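Local coordinates for protein acetyltransferase of GNAT family (Staphylococcus aureus subsp. aureus Mu50, PDB 3D8P) that probably transfers an acetyl group from acetyl-CoA to an as yet unidentified acceptor, at residues I69-L81 / V103-L117. Sequence-based numbering, arbitrary orientation.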
ATOM      1  N   ILE A  69      -3.221   0.048  -3.333  1.00 31.85           N
ATOM      2  CA  ILE A  69      -2.209  -0.728  -2.597  1.00 31.93           C
ATOM      3  C   ILE A  69      -1.008  -0.925  -3.502  1.00 29.16           C
ATOM      4  O   ILE A  69      -1.151  -1.308  -4.644  1.00 29.33           O
ATOM      5  CB  ILE A  69      -2.762  -2.103  -2.080  1.00 31.10           C
ATOM      6  CG1 ILE A  69      -1.951  -2.627  -0.895  1.00 34.49           C
ATOM      7  CG2 ILE A  69      -2.802  -3.150  -3.206  1.00 34.01           C
ATOM      8  CD1 ILE A  69      -2.528  -3.914  -0.301  1.00 29.26           C
ATOM      9  N   GLY A  70       0.170  -0.645  -2.974  1.00 28.84           N
ATOM     10  CA  GLY A  70       1.425  -0.832  -3.681  1.00 28.41           C
ATOM     11  C   GLY A  70       2.350  -1.807  -2.964  1.00 28.78           C
ATOM     12  O   GLY A  70       2.228  -2.038  -1.762  1.00 27.91           O
ATOM     13  N   LEU A  71       3.275  -2.380  -3.720  1.00 29.54           N
ATOM     14  CA  LEU A  71       4.294  -3.249  -3.172  1.00 30.15           C
ATOM     15  C   LEU A  71       5.591  -3.002  -3.894  1.00 30.90           C
ATOM     16  O   LEU A  71       5.630  -2.981  -5.154  1.00 31.74           O
ATOM     17  CB  LEU A  71       3.928  -4.735  -3.333  1.00 30.53           C
ATOM     18  CG  LEU A  71       4.847  -5.728  -2.599  1.00 33.80           C
ATOM     19  CD1 LEU A  71       4.357  -6.037  -1.186  1.00 33.03           C
ATOM     20  CD2 LEU A  71       5.036  -7.010  -3.345  1.00 36.67           C
ATOM     21  N   ILE A  72       6.663  -2.809  -3.122  1.00 32.06           N
ATOM     22  CA  ILE A  72       8.004  -2.824  -3.711  1.00 32.30           C
ATOM     23  C   ILE A  72       8.744  -4.095  -3.312  1.00 31.23           C
ATOM     24  O   ILE A  72       8.597  -4.625  -2.221  1.00 30.06           O
ATOM     25  CB  ILE A  72       8.871  -1.548  -3.431  1.00 31.81           C
ATOM     26  CG1 ILE A  72       9.088  -1.333  -1.946  1.00 35.06           C
ATOM     27  CG2 ILE A  72       8.227  -0.304  -4.085  1.00 33.99           C
ATOM     28  CD1 ILE A  72      10.239  -0.363  -1.606  1.00 35.16           C
ATOM     29  N   ARG A  73       9.563  -4.565  -4.227  1.00 31.74           N
ATOM     30  CA  ARG A  73      10.387  -5.707  -4.015  1.00 31.90           C
ATOM     31  C   ARG A  73      11.737  -5.301  -3.395  1.00 30.80           C
ATOM     32  O   ARG A  73      12.400  -4.395  -3.874  1.00 31.93           O
ATOM     33  CB  ARG A  73      10.560  -6.437  -5.349  1.00 31.31           C
ATOM     34  CG  ARG A  73      11.396  -7.669  -5.209  1.00 44.01           C
ATOM     35  CD  ARG A  73      11.023  -8.743  -6.178  1.00 48.11           C
ATOM     36  NE  ARG A  73      11.524 -10.018  -5.665  1.00 51.62           N
ATOM     37  CZ  ARG A  73      11.083 -11.214  -6.043  1.00 46.31           C
ATOM     38  NH1 ARG A  73      10.108 -11.316  -6.940  1.00 41.56           N
ATOM     39  NH2 ARG A  73      11.612 -12.312  -5.503  1.00 43.61           N
ATOM     40  N   LEU A  74      12.114  -5.959  -2.297  1.00 29.52           N
ATOM     41  CA  LEU A  74      13.389  -5.692  -1.601  1.00 29.56           C
ATOM     42  C   LEU A  74      14.375  -6.773  -1.979  1.00 29.80           C
ATOM     43  O   LEU A  74      14.030  -7.638  -2.757  1.00 29.42           O
ATOM     44  CB  LEU A  74      13.186  -5.731  -0.092  1.00 27.66           C
ATOM     45  CG  LEU A  74      12.088  -4.857   0.505  1.00 26.70           C
ATOM     46  CD1 LEU A  74      12.122  -5.043   2.025  1.00 23.15           C
ATOM     47  CD2 LEU A  74      12.260  -3.373   0.069  1.00 24.35           C
ATOM     48  N   ASP A  75      15.590  -6.727  -1.429  1.00 30.45           N
ATOM     49  CA  ASP A  75      16.572  -7.821  -1.600  1.00 29.98           C
ATOM     50  C   ASP A  75      16.123  -9.047  -0.773  1.00 28.41           C
ATOM     51  O   ASP A  75      15.240  -8.947   0.061  1.00 27.34           O
ATOM     52  CB  ASP A  75      17.985  -7.401  -1.128  1.00 29.78           C
ATOM     53  CG  ASP A  75      19.117  -8.212  -1.796  1.00 37.09           C
ATOM     54  OD1 ASP A  75      18.853  -9.108  -2.643  1.00 45.76           O
ATOM     55  OD2 ASP A  75      20.305  -7.938  -1.505  1.00 44.18           O
ATOM     56  N   ASN A  76      16.713 -10.201  -1.037  1.00 29.79           N
ATOM     57  CA  ASN A  76      16.513 -11.391  -0.202  1.00 32.82           C
ATOM     58  C   ASN A  76      15.037 -11.870  -0.195  1.00 31.45           C
ATOM     59  O   ASN A  76      14.517 -12.365   0.820  1.00 31.17           O
ATOM     60  CB  ASN A  76      17.036 -11.104   1.224  1.00 35.02           C
ATOM     61  CG  ASN A  76      17.016 -12.336   2.160  1.00 45.71           C
ATOM     62  OD1 ASN A  76      17.529 -13.416   1.834  1.00 52.22           O
ATOM     63  ND2 ASN A  76      16.463 -12.142   3.357  1.00 48.58           N
ATOM     64  N   ASN A  77      14.388 -11.673  -1.339  1.00 28.75           N
ATOM     65  CA  ASN A  77      13.021 -12.081  -1.607  1.00 30.02           C
ATOM     66  C   ASN A  77      11.978 -11.546  -0.638  1.00 29.97           C
ATOM     67  O   ASN A  77      10.934 -12.167  -0.452  1.00 26.36           O
ATOM     68  CB  ASN A  77      12.915 -13.604  -1.729  1.00 31.85           C
ATOM     69  CG  ASN A  77      13.747 -14.132  -2.855  1.00 35.67           C
ATOM     70  OD1 ASN A  77      13.720 -13.591  -3.965  1.00 39.89           O
ATOM     71  ND2 ASN A  77      14.530 -15.173  -2.579  1.00 35.16           N
HETATM   72  N   MSE A  78      12.242 -10.370  -0.072  1.00 27.99           N
HETATM   73  CA  MSE A  78      11.268  -9.724   0.765  1.00 28.53           C
HETATM   74  C   MSE A  78      10.602  -8.589  -0.028  1.00 28.21           C
HETATM   75  O   MSE A  78      10.920  -8.348  -1.189  1.00 24.24           O
HETATM   76  CB  MSE A  78      11.928  -9.232   2.046  1.00 28.58           C
HETATM   77  CG  MSE A  78      12.512 -10.332   2.925  1.00 28.74           C
HETATM   78 SE   MSE A  78      11.078 -11.427   3.626  0.75 27.95          SE
HETATM   79  CE  MSE A  78      11.939 -12.199   5.160  1.00 28.37           C
ATOM     80  N   SER A  79       9.664  -7.905   0.611  1.00 29.09           N
ATOM     81  CA  SER A  79       8.906  -6.837  -0.054  1.00 29.01           C
ATOM     82  C   SER A  79       8.436  -5.820   0.972  1.00 28.37           C
ATOM     83  O   SER A  79       8.453  -6.104   2.177  1.00 28.44           O
ATOM     84  CB  SER A  79       7.698  -7.429  -0.758  1.00 29.51           C
ATOM     85  OG  SER A  79       6.800  -7.990   0.182  1.00 26.82           O
ATOM     86  N   ALA A  80       8.049  -4.640   0.486  1.00 29.13           N
ATOM     87  CA  ALA A  80       7.476  -3.590   1.299  1.00 28.88           C
ATOM     88  C   ALA A  80       6.133  -3.112   0.736  1.00 30.09           C
ATOM     89  O   ALA A  80       6.019  -2.775  -0.464  1.00 31.72           O
ATOM     90  CB  ALA A  80       8.442  -2.431   1.413  1.00 26.31           C
ATOM     91  N   LEU A  81       5.133  -3.061   1.613  1.00 28.66           N
ATOM     92  CA  LEU A  81       3.799  -2.556   1.274  1.00 28.79           C
ATOM     93  C   LEU A  81       3.829  -1.024   1.308  1.00 29.82           C
ATOM     94  O   LEU A  81       4.450  -0.434   2.178  1.00 29.09           O
ATOM     95  CB  LEU A  81       2.746  -3.116   2.222  1.00 27.98           C
ATOM     96  CG  LEU A  81       1.306  -3.200   1.738  1.00 29.52           C
ATOM     97  CD1 LEU A  81       1.149  -4.292   0.659  1.00 22.83           C
ATOM     98  CD2 LEU A  81       0.333  -3.472   2.889  1.00 23.93           C
ATOM     99  N   VAL A 103      -2.463  -8.727  -3.345  1.00 30.74           N
ATOM    100  CA  VAL A 103      -1.021  -8.625  -3.109  1.00 32.12           C
ATOM    101  C   VAL A 103      -0.468  -9.985  -2.608  1.00 33.32           C
ATOM    102  O   VAL A 103       0.482 -10.498  -3.177  1.00 34.19           O
ATOM    103  CB  VAL A 103      -0.669  -7.429  -2.130  1.00 30.37           C
ATOM    104  CG1 VAL A 103       0.779  -7.476  -1.652  1.00 27.37           C
ATOM    105  CG2 VAL A 103      -0.937  -6.074  -2.805  1.00 29.38           C
ATOM    106  N   ILE A 104      -1.079 -10.587  -1.588  1.00 33.50           N
ATOM    107  CA  ILE A 104      -0.563 -11.859  -1.053  1.00 34.93           C
ATOM    108  C   ILE A 104      -0.526 -12.948  -2.132  1.00 36.40           C
ATOM    109  O   ILE A 104       0.475 -13.641  -2.292  1.00 36.30           O
ATOM    110  CB  ILE A 104      -1.319 -12.282   0.225  1.00 35.34           C
ATOM    111  CG1 ILE A 104      -0.879 -11.357   1.369  1.00 37.80           C
ATOM    112  CG2 ILE A 104      -1.028 -13.759   0.604  1.00 35.77           C
ATOM    113  CD1 ILE A 104      -1.825 -11.336   2.487  1.00 46.11           C
HETATM  114  N   MSE A 105      -1.593 -13.061  -2.909  1.00 38.92           N
HETATM  115  CA  MSE A 105      -1.644 -14.037  -4.003  1.00 42.33           C
HETATM  116  C   MSE A 105      -0.551 -13.774  -5.041  1.00 38.45           C
HETATM  117  O   MSE A 105       0.089 -14.702  -5.519  1.00 37.80           O
HETATM  118  CB  MSE A 105      -3.008 -13.969  -4.673  1.00 40.44           C
HETATM  119  CG  MSE A 105      -3.220 -14.952  -5.778  1.00 48.16           C
HETATM  120 SE   MSE A 105      -4.334 -14.159  -7.191  0.75 60.34          SE
HETATM  121  CE  MSE A 105      -3.070 -12.790  -7.879  1.00 51.85           C
ATOM    122  N   THR A 106      -0.342 -12.505  -5.392  1.00 35.23           N
ATOM    123  CA  THR A 106       0.670 -12.143  -6.388  1.00 33.56           C
ATOM    124  C   THR A 106       2.078 -12.390  -5.845  1.00 33.19           C
ATOM    125  O   THR A 106       2.968 -12.795  -6.584  1.00 31.79           O
ATOM    126  CB  THR A 106       0.481 -10.675  -6.866  1.00 35.31           C
ATOM    127  OG1 THR A 106      -0.896 -10.468  -7.219  1.00 32.20           O
ATOM    128  CG2 THR A 106       1.403 -10.322  -8.070  1.00 29.36           C
ATOM    129  N   CYS A 107       2.280 -12.151  -4.555  1.00 34.42           N
ATOM    130  CA  CYS A 107       3.559 -12.422  -3.917  1.00 34.97           C
ATOM    131  C   CYS A 107       3.879 -13.916  -3.956  1.00 37.52           C
ATOM    132  O   CYS A 107       5.030 -14.308  -4.163  1.00 34.42           O
ATOM    133  CB  CYS A 107       3.533 -11.974  -2.452  1.00 37.25           C
ATOM    134  SG  CYS A 107       3.610 -10.230  -2.190  1.00 33.83           S
ATOM    135  N   LYS A 108       2.868 -14.753  -3.748  1.00 38.90           N
ATOM    136  CA  LYS A 108       3.079 -16.191  -3.805  1.00 42.44           C
ATOM    137  C   LYS A 108       3.522 -16.635  -5.199  1.00 43.97           C
ATOM    138  O   LYS A 108       4.451 -17.439  -5.331  1.00 43.91           O
ATOM    139  CB  LYS A 108       1.840 -16.949  -3.317  1.00 41.49           C
ATOM    140  CG  LYS A 108       1.643 -16.734  -1.806  1.00 45.44           C
ATOM    141  CD  LYS A 108       0.421 -17.452  -1.253  1.00 47.47           C
ATOM    142  CE  LYS A 108       0.290 -17.282   0.281  1.00 50.38           C
ATOM    143  NZ  LYS A 108      -0.969 -17.962   0.750  1.00 49.63           N
ATOM    144  N   GLU A 109       2.883 -16.101  -6.239  1.00 45.25           N
ATOM    145  CA  GLU A 109       3.286 -16.418  -7.602  1.00 46.11           C
ATOM    146  C   GLU A 109       4.721 -15.973  -7.866  1.00 45.21           C
ATOM    147  O   GLU A 109       5.446 -16.623  -8.606  1.00 46.32           O
ATOM    148  CB  GLU A 109       2.397 -15.720  -8.636  1.00 46.57           C
ATOM    149  CG  GLU A 109       0.942 -16.140  -8.664  1.00 48.29           C
ATOM    150  CD  GLU A 109       0.082 -15.176  -9.491  1.00 49.00           C
ATOM    151  OE1 GLU A 109       0.624 -14.195 -10.054  1.00 48.21           O
ATOM    152  OE2 GLU A 109      -1.143 -15.388  -9.558  1.00 54.40           O
ATOM    153  N   GLN A 110       5.129 -14.861  -7.270  1.00 43.68           N
ATOM    154  CA  GLN A 110       6.440 -14.289  -7.548  1.00 44.40           C
ATOM    155  C   GLN A 110       7.547 -14.681  -6.566  1.00 43.48           C
ATOM    156  O   GLN A 110       8.627 -14.105  -6.608  1.00 43.29           O
ATOM    157  CB  GLN A 110       6.307 -12.775  -7.690  1.00 42.48           C
ATOM    158  CG  GLN A 110       5.526 -12.406  -8.962  1.00 48.75           C
ATOM    159  CD  GLN A 110       5.200 -10.933  -9.078  1.00 50.96           C
ATOM    160  OE1 GLN A 110       5.786 -10.090  -8.389  1.00 60.61           O
ATOM    161  NE2 GLN A 110       4.252 -10.610  -9.965  1.00 60.90           N
ATOM    162  N   ASN A 111       7.292 -15.691  -5.735  1.00 43.67           N
ATOM    163  CA  ASN A 111       8.266 -16.193  -4.742  1.00 45.49           C
ATOM    164  C   ASN A 111       8.769 -15.166  -3.718  1.00 42.86           C
ATOM    165  O   ASN A 111       9.961 -15.127  -3.377  1.00 45.06           O
ATOM    166  CB  ASN A 111       9.436 -16.872  -5.474  1.00 46.53           C
ATOM    167  CG  ASN A 111       8.976 -18.067  -6.290  1.00 52.63           C
ATOM    168  OD1 ASN A 111       8.422 -19.024  -5.737  1.00 56.84           O
ATOM    169  ND2 ASN A 111       9.178 -18.011  -7.615  1.00 56.57           N
ATOM    170  N   ILE A 112       7.853 -14.322  -3.255  1.00 38.96           N
ATOM    171  CA  ILE A 112       8.153 -13.346  -2.216  1.00 35.21           C
ATOM    172  C   ILE A 112       7.768 -13.996  -0.897  1.00 34.09           C
ATOM    173  O   ILE A 112       6.657 -14.495  -0.736  1.00 35.72           O
ATOM    174  CB  ILE A 112       7.436 -12.007  -2.452  1.00 33.49           C
ATOM    175  CG1 ILE A 112       8.041 -11.321  -3.681  1.00 33.80           C
ATOM    176  CG2 ILE A 112       7.529 -11.095  -1.228  1.00 31.76           C
ATOM    177  CD1 ILE A 112       7.263 -10.109  -4.150  1.00 30.23           C
ATOM    178  N   ASP A 113       8.719 -14.008   0.029  1.00 32.53           N
ATOM    179  CA  ASP A 113       8.594 -14.662   1.320  1.00 30.11           C
ATOM    180  C   ASP A 113       7.895 -13.864   2.405  1.00 29.19           C
ATOM    181  O   ASP A 113       7.406 -14.438   3.390  1.00 28.48           O
ATOM    182  CB  ASP A 113       9.994 -15.030   1.809  1.00 32.91           C
ATOM    183  CG  ASP A 113      10.597 -16.161   0.998  1.00 34.14           C
ATOM    184  OD1 ASP A 113       9.811 -17.000   0.532  1.00 37.59           O
ATOM    185  OD2 ASP A 113      11.830 -16.209   0.829  1.00 34.81           O
ATOM    186  N   GLY A 114       7.817 -12.555   2.236  1.00 27.84           N
ATOM    187  CA  GLY A 114       7.258 -11.736   3.295  1.00 28.82           C
ATOM    188  C   GLY A 114       7.064 -10.319   2.881  1.00 27.35           C
ATOM    189  O   GLY A 114       7.606  -9.918   1.883  1.00 27.26           O
ATOM    190  N   ILE A 115       6.335  -9.583   3.720  1.00 28.51           N
ATOM    191  CA  ILE A 115       5.928  -8.216   3.485  1.00 27.98           C
ATOM    192  C   ILE A 115       6.168  -7.387   4.732  1.00 27.58           C
ATOM    193  O   ILE A 115       5.589  -7.661   5.800  1.00 27.26           O
ATOM    194  CB  ILE A 115       4.387  -8.128   3.143  1.00 30.05           C
ATOM    195  CG1 ILE A 115       4.015  -9.069   1.984  1.00 27.71           C
ATOM    196  CG2 ILE A 115       3.979  -6.673   2.842  1.00 24.50           C
ATOM    197  CD1 ILE A 115       2.533  -9.102   1.637  1.00 25.37           C
ATOM    198  N   TYR A 116       7.038  -6.388   4.586  1.00 27.06           N
ATOM    199  CA  TYR A 116       7.306  -5.410   5.611  1.00 28.20           C
ATOM    200  C   TYR A 116       6.496  -4.165   5.301  1.00 28.10           C
ATOM    201  O   TYR A 116       6.132  -3.931   4.165  1.00 29.87           O
ATOM    202  CB  TYR A 116       8.797  -5.025   5.622  1.00 27.07           C
ATOM    203  CG  TYR A 116       9.721  -6.068   6.189  1.00 28.56           C
ATOM    204  CD1 TYR A 116      10.005  -6.082   7.544  1.00 28.72           C
ATOM    205  CD2 TYR A 116      10.342  -7.018   5.384  1.00 24.31           C
ATOM    206  CE1 TYR A 116      10.849  -7.013   8.085  1.00 27.62           C
ATOM    207  CE2 TYR A 116      11.196  -7.977   5.938  1.00 25.64           C
ATOM    208  CZ  TYR A 116      11.450  -7.945   7.292  1.00 25.70           C
ATOM    209  OH  TYR A 116      12.285  -8.844   7.899  1.00 26.97           O
ATOM    210  N   LEU A 117       6.225  -3.349   6.307  1.00 29.82           N
ATOM    211  CA  LEU A 117       5.652  -2.033   6.078  1.00 30.41           C
ATOM    212  C   LEU A 117       5.995  -1.121   7.236  1.00 30.85           C
ATOM    213  O   LEU A 117       6.239  -1.577   8.350  1.00 30.04           O
ATOM    214  CB  LEU A 117       4.125  -2.098   5.864  1.00 32.39           C
ATOM    215  CG  LEU A 117       3.176  -2.442   7.007  1.00 31.21           C
ATOM    216  CD1 LEU A 117       2.776  -1.216   7.788  1.00 30.09           C
ATOM    217  CD2 LEU A 117       1.968  -3.166   6.508  1.00 28.48           C
TER
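Ile112, just past the end of helix 95-109, meets the segment 69-81 with every side-chain atom. Its CB lies 4.0 Å from Asn77 O; CG1 sits over one face of the Arg73 guanidinium, 3.9 Å from Arg73 CZ; CG2 packs against Ser79 OG at 3.5 Å; and CD1 meets Leu71 CD2 tip to tip. With CG anti to the backbone N (chi1 -179°) and a bend at chi2, Arg73 carries its guanidinium to the helix end. At its edge Arg73 NH1 donates to Gln110 O at 3.2 Å, the acceptor somewhat tilted from the guanidinium plane, while NH2 gives a hydrogen bond to Asn77 OD1 that lies nearly in that plane. Two bent bonds and the covered face limit the rotation of the group beside the Schellman motif, with Asn111 at positive phi, that ends the helix. Beyond it the chain enters strand 114-119 parallel to strand 78-86, completing the right-handed beta-alpha-beta crossover of the GNAT fold. Asp113 N donates to Asn77 O at the turn, Tyr116 N to Ser79 O (2.8 Å) and Leu81 N to Tyr116 O, and the side chain of Ser79 adds a bond from OG to Gly114 O at 2.7 Å. Between sheet and helix, Leu71 CD1 faces Val103 CG1 and Ile115 CG2, whereas CD2 also meets Cys107 SG. Val103 CG2 presses tightly on Ile69 CG2, 3.5 Å away. On the opposite face of the sheet from Ser79 and Ile115, selenomethionine Met78 brings CG to the edge of the Tyr116 ring, 4.0 Å from CE2, and its SE makes an oblique Met-aromatic contact; Tyr158 of strand 155-160 touches both residues.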